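Local coordinates for protein phenol hydroxylase component phN (Pseudomonas stutzeri, PDB 3U52) that probably serves as the diiron-bearing hydroxylase subunit of a multicomponent phenol hydroxylase, the part in which phenol would be oxidised with molecular oxygen, at residues H164-V169 with V174-F179; D359-S362 with T368-K371. All blocks are in the same frame, centred on the assembly; numbering follows the deposited sequence.

Contact 1. Residues H164-V169 with V174-F179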
loop_
_atom_site.group_PDB
_atom_site.type_symbol
_atom_site.label_atom_id
_atom_site.label_comp_id
_atom_site.label_asym_id
_atom_site.label_seq_id
_atom_site.Cartn_x
_atom_site.Cartn_y
_atom_site.Cartn_z
ATOM N N HIS A 164 10.186 28.458 2.362
ATOM C CA HIS A 164 10.754 29.778 1.992
ATOM C C HIS A 164 9.675 30.871 1.957
ATOM O O HIS A 164 9.830 31.945 2.532
ATOM C CB HIS A 164 11.490 29.680 0.646
ATOM C CG HIS A 164 11.968 30.996 0.112
ATOM N ND1 HIS A 164 13.249 31.462 0.337
ATOM C CD2 HIS A 164 11.319 31.972 -0.577
ATOM C CE1 HIS A 164 13.374 32.667 -0.196
ATOM N NE2 HIS A 164 12.226 32.995 -0.778
ATOM N N MET A 165 8.568 30.571 1.314
ATOM C CA MET A 165 7.461 31.507 1.236
ATOM C C MET A 165 6.793 31.706 2.589
ATOM O O MET A 165 6.424 32.855 2.938
ATOM C CB MET A 165 6.453 31.010 0.209
ATOM C CG MET A 165 7.008 31.066 -1.169
ATOM S SD MET A 165 5.743 30.647 -2.332
ATOM C CE MET A 165 6.635 30.590 -3.930
ATOM N N HIS A 166 6.714 30.648 3.394
ATOM C CA HIS A 166 6.045 30.749 4.745
ATOM C C HIS A 166 6.661 31.819 5.637
ATOM O O HIS A 166 5.970 32.457 6.417
ATOM C CB HIS A 166 6.145 29.401 5.500
ATOM C CG HIS A 166 5.367 29.336 6.787
ATOM N ND1 HIS A 166 4.012 29.087 6.833
ATOM C CD2 HIS A 166 5.771 29.420 8.085
ATOM C CE1 HIS A 166 3.606 29.043 8.098
ATOM N NE2 HIS A 166 4.659 29.226 8.884
ATOM N N ASP A 167 7.990 31.998 5.525
ATOM C CA ASP A 167 8.731 33.015 6.316
ATOM C C ASP A 167 8.623 34.457 5.763
ATOM O O ASP A 167 8.960 35.409 6.475
ATOM C CB ASP A 167 10.221 32.650 6.439
ATOM C CG ASP A 167 10.508 31.487 7.418
ATOM O OD1 ASP A 167 9.619 31.043 8.154
ATOM O OD2 ASP A 167 11.671 31.018 7.496
ATOM N N ARG A 168 8.175 34.608 4.509
ATOM C CA ARG A 168 8.303 35.887 3.799
ATOM C C ARG A 168 7.003 36.446 3.291
ATOM O O ARG A 168 6.741 37.636 3.473
ATOM C CB ARG A 168 9.301 35.784 2.632
ATOM C CG ARG A 168 10.715 35.439 3.095
ATOM C CD ARG A 168 11.676 35.139 1.961
ATOM N NE ARG A 168 13.024 34.842 2.482
ATOM C CZ ARG A 168 13.367 33.746 3.179
ATOM N NH1 ARG A 168 12.492 32.776 3.461
ATOM N NH2 ARG A 168 14.613 33.620 3.613
ATOM N N VAL A 169 6.215 35.614 2.627
ATOM C CA VAL A 169 5.021 36.061 1.912
ATOM C C VAL A 169 3.959 36.671 2.806
ATOM O O VAL A 169 3.625 36.134 3.855
ATOM C CB VAL A 169 4.386 34.919 1.052
ATOM C CG1 VAL A 169 3.108 35.383 0.409
ATOM C CG2 VAL A 169 5.350 34.450 -0.040
ATOM N N VAL A 174 0.108 35.284 8.608
ATOM C CA VAL A 174 -1.061 34.883 9.423
ATOM C C VAL A 174 -0.832 33.548 10.145
ATOM O O VAL A 174 -0.812 33.527 11.393
ATOM C CB VAL A 174 -2.364 34.893 8.584
ATOM C CG1 VAL A 174 -3.548 34.663 9.426
ATOM C CG2 VAL A 174 -2.487 36.232 7.788
ATOM N N PRO A 175 -0.684 32.407 9.411
ATOM C CA PRO A 175 -0.301 31.201 10.168
ATOM C C PRO A 175 1.035 31.270 10.905
ATOM O O PRO A 175 1.127 30.743 12.007
ATOM C CB PRO A 175 -0.175 30.106 9.073
ATOM C CG PRO A 175 -0.172 30.827 7.782
ATOM C CD PRO A 175 -0.919 32.106 7.987
ATOM N N LYS A 176 2.058 31.883 10.311
ATOM C CA LYS A 176 3.369 31.974 10.960
ATOM C C LYS A 176 3.331 32.704 12.320
ATOM O O LYS A 176 3.821 32.164 13.335
ATOM C CB LYS A 176 4.397 32.613 10.030
ATOM C CG LYS A 176 5.854 32.428 10.529
ATOM C CD LYS A 176 6.798 33.141 9.594
ATOM C CE LYS A 176 8.096 33.562 10.290
ATOM N NZ LYS A 176 8.954 32.405 10.618
ATOM N N SER A 177 2.739 33.903 12.356
ATOM C CA SER A 177 2.678 34.633 13.612
ATOM C C SER A 177 1.764 33.958 14.655
ATOM O O SER A 177 2.003 34.085 15.862
ATOM C CB SER A 177 2.279 36.113 13.394
ATOM O OG SER A 177 0.920 36.207 13.015
ATOM N N PHE A 178 0.728 33.235 14.215
ATOM C CA PHE A 178 -0.112 32.406 15.135
ATOM C C PHE A 178 0.768 31.424 15.891
ATOM O O PHE A 178 0.732 31.329 17.142
ATOM C CB PHE A 178 -1.195 31.602 14.332
ATOM C CG PHE A 178 -2.017 30.684 15.190
ATOM C CD1 PHE A 178 -1.598 29.390 15.443
ATOM C CD2 PHE A 178 -3.243 31.109 15.712
ATOM C CE1 PHE A 178 -2.367 28.534 16.269
ATOM C CE2 PHE A 178 -4.061 30.257 16.524
ATOM C CZ PHE A 178 -3.608 29.008 16.833
ATOM N N PHE A 179 1.578 30.674 15.139
ATOM C CA PHE A 179 2.425 29.704 15.813
ATOM C C PHE A 179 3.666 30.289 16.536
ATOM O O PHE A 179 4.126 29.696 17.511
ATOM C CB PHE A 179 2.845 28.554 14.844
ATOM C CG PHE A 179 2.607 27.197 15.444
ATOM C CD1 PHE A 179 1.386 26.586 15.328
ATOM C CD2 PHE A 179 3.611 26.573 16.176
ATOM C CE1 PHE A 179 1.127 25.326 15.948
ATOM C CE2 PHE A 179 3.397 25.321 16.780
ATOM C CZ PHE A 179 2.155 24.699 16.670
#

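Contact 2. Residues D359-S362 with T368-K371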
loop_
_atom_site.group_PDB
_atom_site.type_symbol
_atom_site.label_atom_id
_atom_site.label_comp_id
_atom_site.label_asym_id
_atom_site.label_seq_id
_atom_site.Cartn_x
_atom_site.Cartn_y
_atom_site.Cartn_z
ATOM N N ASP A 359 -24.960 30.067 -7.603
ATOM C CA ASP A 359 -26.303 29.647 -7.153
ATOM C C ASP A 359 -26.230 28.774 -5.892
ATOM O O ASP A 359 -27.086 28.887 -5.020
ATOM C CB ASP A 359 -27.090 28.944 -8.274
ATOM C CG ASP A 359 -27.243 29.818 -9.535
ATOM O OD1 ASP A 359 -27.032 31.056 -9.475
ATOM O OD2 ASP A 359 -27.544 29.241 -10.609
ATOM N N TRP A 360 -25.206 27.917 -5.785
ATOM C CA TRP A 360 -24.938 27.171 -4.513
ATOM C C TRP A 360 -24.685 28.152 -3.375
ATOM O O TRP A 360 -25.231 28.026 -2.295
ATOM C CB TRP A 360 -23.739 26.221 -4.679
ATOM C CG TRP A 360 -23.314 25.422 -3.414
ATOM C CD1 TRP A 360 -23.819 24.238 -2.995
ATOM C CD2 TRP A 360 -22.277 25.768 -2.477
ATOM N NE1 TRP A 360 -23.171 23.806 -1.835
ATOM C CE2 TRP A 360 -22.218 24.736 -1.504
ATOM C CE3 TRP A 360 -21.369 26.835 -2.380
ATOM C CZ2 TRP A 360 -21.312 24.757 -0.443
ATOM C CZ3 TRP A 360 -20.458 26.859 -1.293
ATOM C CH2 TRP A 360 -20.437 25.824 -0.359
ATOM N N MET A 361 -23.870 29.172 -3.626
ATOM C CA MET A 361 -23.675 30.244 -2.605
ATOM C C MET A 361 -24.928 30.998 -2.135
ATOM O O MET A 361 -25.061 31.233 -0.942
ATOM C CB MET A 361 -22.627 31.259 -3.059
ATOM C CG MET A 361 -21.344 31.162 -2.286
ATOM S SD MET A 361 -19.948 30.693 -3.272
ATOM C CE MET A 361 -19.745 32.061 -4.374
ATOM N N SER A 362 -25.817 31.370 -3.068
ATOM C CA SER A 362 -27.117 31.990 -2.757
ATOM C C SER A 362 -27.966 31.121 -1.789
ATOM O O SER A 362 -28.556 31.623 -0.831
ATOM C CB SER A 362 -27.905 32.191 -4.060
ATOM O OG SER A 362 -27.196 32.996 -4.968
ATOM N N THR A 368 -27.094 36.969 2.862
ATOM C CA THR A 368 -25.909 37.817 2.552
ATOM C C THR A 368 -25.338 37.753 1.120
ATOM O O THR A 368 -24.850 38.770 0.618
ATOM C CB THR A 368 -24.737 37.502 3.495
ATOM O OG1 THR A 368 -24.396 36.104 3.388
ATOM C CG2 THR A 368 -25.110 37.826 4.966
ATOM N N PHE A 369 -25.387 36.597 0.455
ATOM C CA PHE A 369 -24.645 36.481 -0.778
ATOM C C PHE A 369 -25.187 37.370 -1.892
ATOM O O PHE A 369 -24.418 38.099 -2.529
ATOM C CB PHE A 369 -24.517 35.052 -1.269
ATOM C CG PHE A 369 -23.572 34.918 -2.450
ATOM C CD1 PHE A 369 -22.184 34.917 -2.265
ATOM C CD2 PHE A 369 -24.079 34.798 -3.750
ATOM C CE1 PHE A 369 -21.328 34.808 -3.368
ATOM C CE2 PHE A 369 -23.223 34.673 -4.864
ATOM C CZ PHE A 369 -21.842 34.674 -4.652
ATOM N N ASP A 370 -26.497 37.319 -2.132
ATOM C CA ASP A 370 -27.081 38.108 -3.218
ATOM C C ASP A 370 -27.030 39.587 -2.946
ATOM O O ASP A 370 -26.838 40.383 -3.868
ATOM C CB ASP A 370 -28.507 37.650 -3.527
ATOM C CG ASP A 370 -28.535 36.289 -4.210
ATOM O OD1 ASP A 370 -27.489 35.840 -4.718
ATOM O OD2 ASP A 370 -29.606 35.659 -4.259
ATOM N N LYS A 371 -27.168 39.951 -1.671
ATOM C CA LYS A 371 -27.140 41.357 -1.276
ATOM C C LYS A 371 -25.743 41.978 -1.384
ATOM O O LYS A 371 -25.564 43.075 -1.948
ATOM C CB LYS A 371 -27.630 41.506 0.164
ATOM C CG LYS A 371 -27.943 42.961 0.550
ATOM C CD LYS A 371 -28.787 43.044 1.822
ATOM C CE LYS A 371 -30.059 42.144 1.765
ATOM N NZ LYS A 371 -30.916 42.263 3.005
HETATM O O HOH W 1 -30.615 34.019 -1.944
#

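Contact 1. Residues H164-V169 with V174-F179
Lys176 carries its aliphatic chain across His166 at a slant, with CB and CG lying against the NE2 and CD2 side of the imidazole. The closest of these approaches, His166 NE2 to Lys176 CB, is 3.6 Å. CE1 of His166 touches CB of Pro175 at 4.0 Å, and the ring thus meets two successive residues of helix 173-184, the CB atoms of both approaching it obliquely. Its ND1 is hydrogen-bonded to the backbone O of Ser102, which would help to set the rotation of the ring. Further along, CD of Lys176 brushes the backbone O of His166 at 3.4 Å.

The lysine chain is extended through chi1 to chi3, CG lying anti to the backbone N (chi1 -166°), and bends at chi4, 70°; this turn brings NZ to Asp167. The salt bridge, Lys176 NZ to Asp167 OD1, measures 2.9 Å; the ammonium sits above the carboxylate plane, 59° out of it. Both groups have further partners on a chain of another protein in the assembly: OD2 of Asp167 and NZ of Lys176 each hydrogen-bond to its backbone. Pro175 also packs on Leu107 of helix 105-121 and on Leu272 and Leu275 of helix 254-283.

Replacing Lys176 with a methionine would probably leave the Asp167 carboxylate without its cationic mate and that backbone of the other protein without a donor, although much of the packing on His166 could survive. All four touching residues are buried, and the pairing of Asp167 with Lys176 probably offsets the cost of placing charge there. The ion pair thus links Asp167 to helix 173-184, and its bonds to the other protein are consistent with a part in the subunit interface.

Contact 2. Residues D359-S362 with T368-K371
The end of helix 355-364 meets the first turn of helix 369-385 after a short connection, their backbones coming nearest at Ser362 and Phe369, whose CA atoms are 5.5 Å apart. Thr368 holds the N-cap position, and the helix opens with a wider pi-type turn at 369-371.

Met361 covers one face of the Phe369 ring: its CB stands 3.6 Å from the ring centroid, only 3° off the normal, a CH-pi contact. The methionine chain then bends at chi2 and chi3, carrying CE round to the CE1 and CZ side of the ring. Its chi1 of -109° and chi2 of 116° are away from staggered values, and the approach of CE to Phe369 CE1, 3.3 Å, is tight, consistent with a strained side chain. The sulfur stands obliquely, with SD 5.0 Å from the Phe369 centroid, a Met-aromatic contact. Tyr282 of helix 254-283 packs on both side chains.

On the polar side, Ser362 OG lies 2.9 Å from Asp370 OD1, with the backbone O of Met358 also within its reach. Arg374 ties this edge together, forming salt bridges to Asp359 and Asp370 and donating to Ser362 OG. A water 3.0 Å from Asp370 OD2 also reaches Ser362 O through a weak bond.

The arrangement is that of a short connection between two consecutive helices, with a Met-aromatic contact packed against Tyr282 and a polar cluster round Arg374.

Overall arrangement
Following the chain from the N terminus, contact 1 comes first: residues 164-169 and 174-179 close a very short loop between helix 162-166 and helix 173-184. Helices 187-216, 220-250 and 254-283, then several shorter ones, follow before contact 2 closes another short loop, joining helix 355-364 to helix 369-385. The two loops are in series, neither nesting nor crossing, and their nearest atoms are about 21 Å apart. Helix 254-283 is a common neighbour, packing on Pro175 in contact 1 and on Met361 and Phe369 in contact 2. Contact 1 is buried nearer the chain's centre and faces another protein, whereas contact 2 is peripheral and partly exposed.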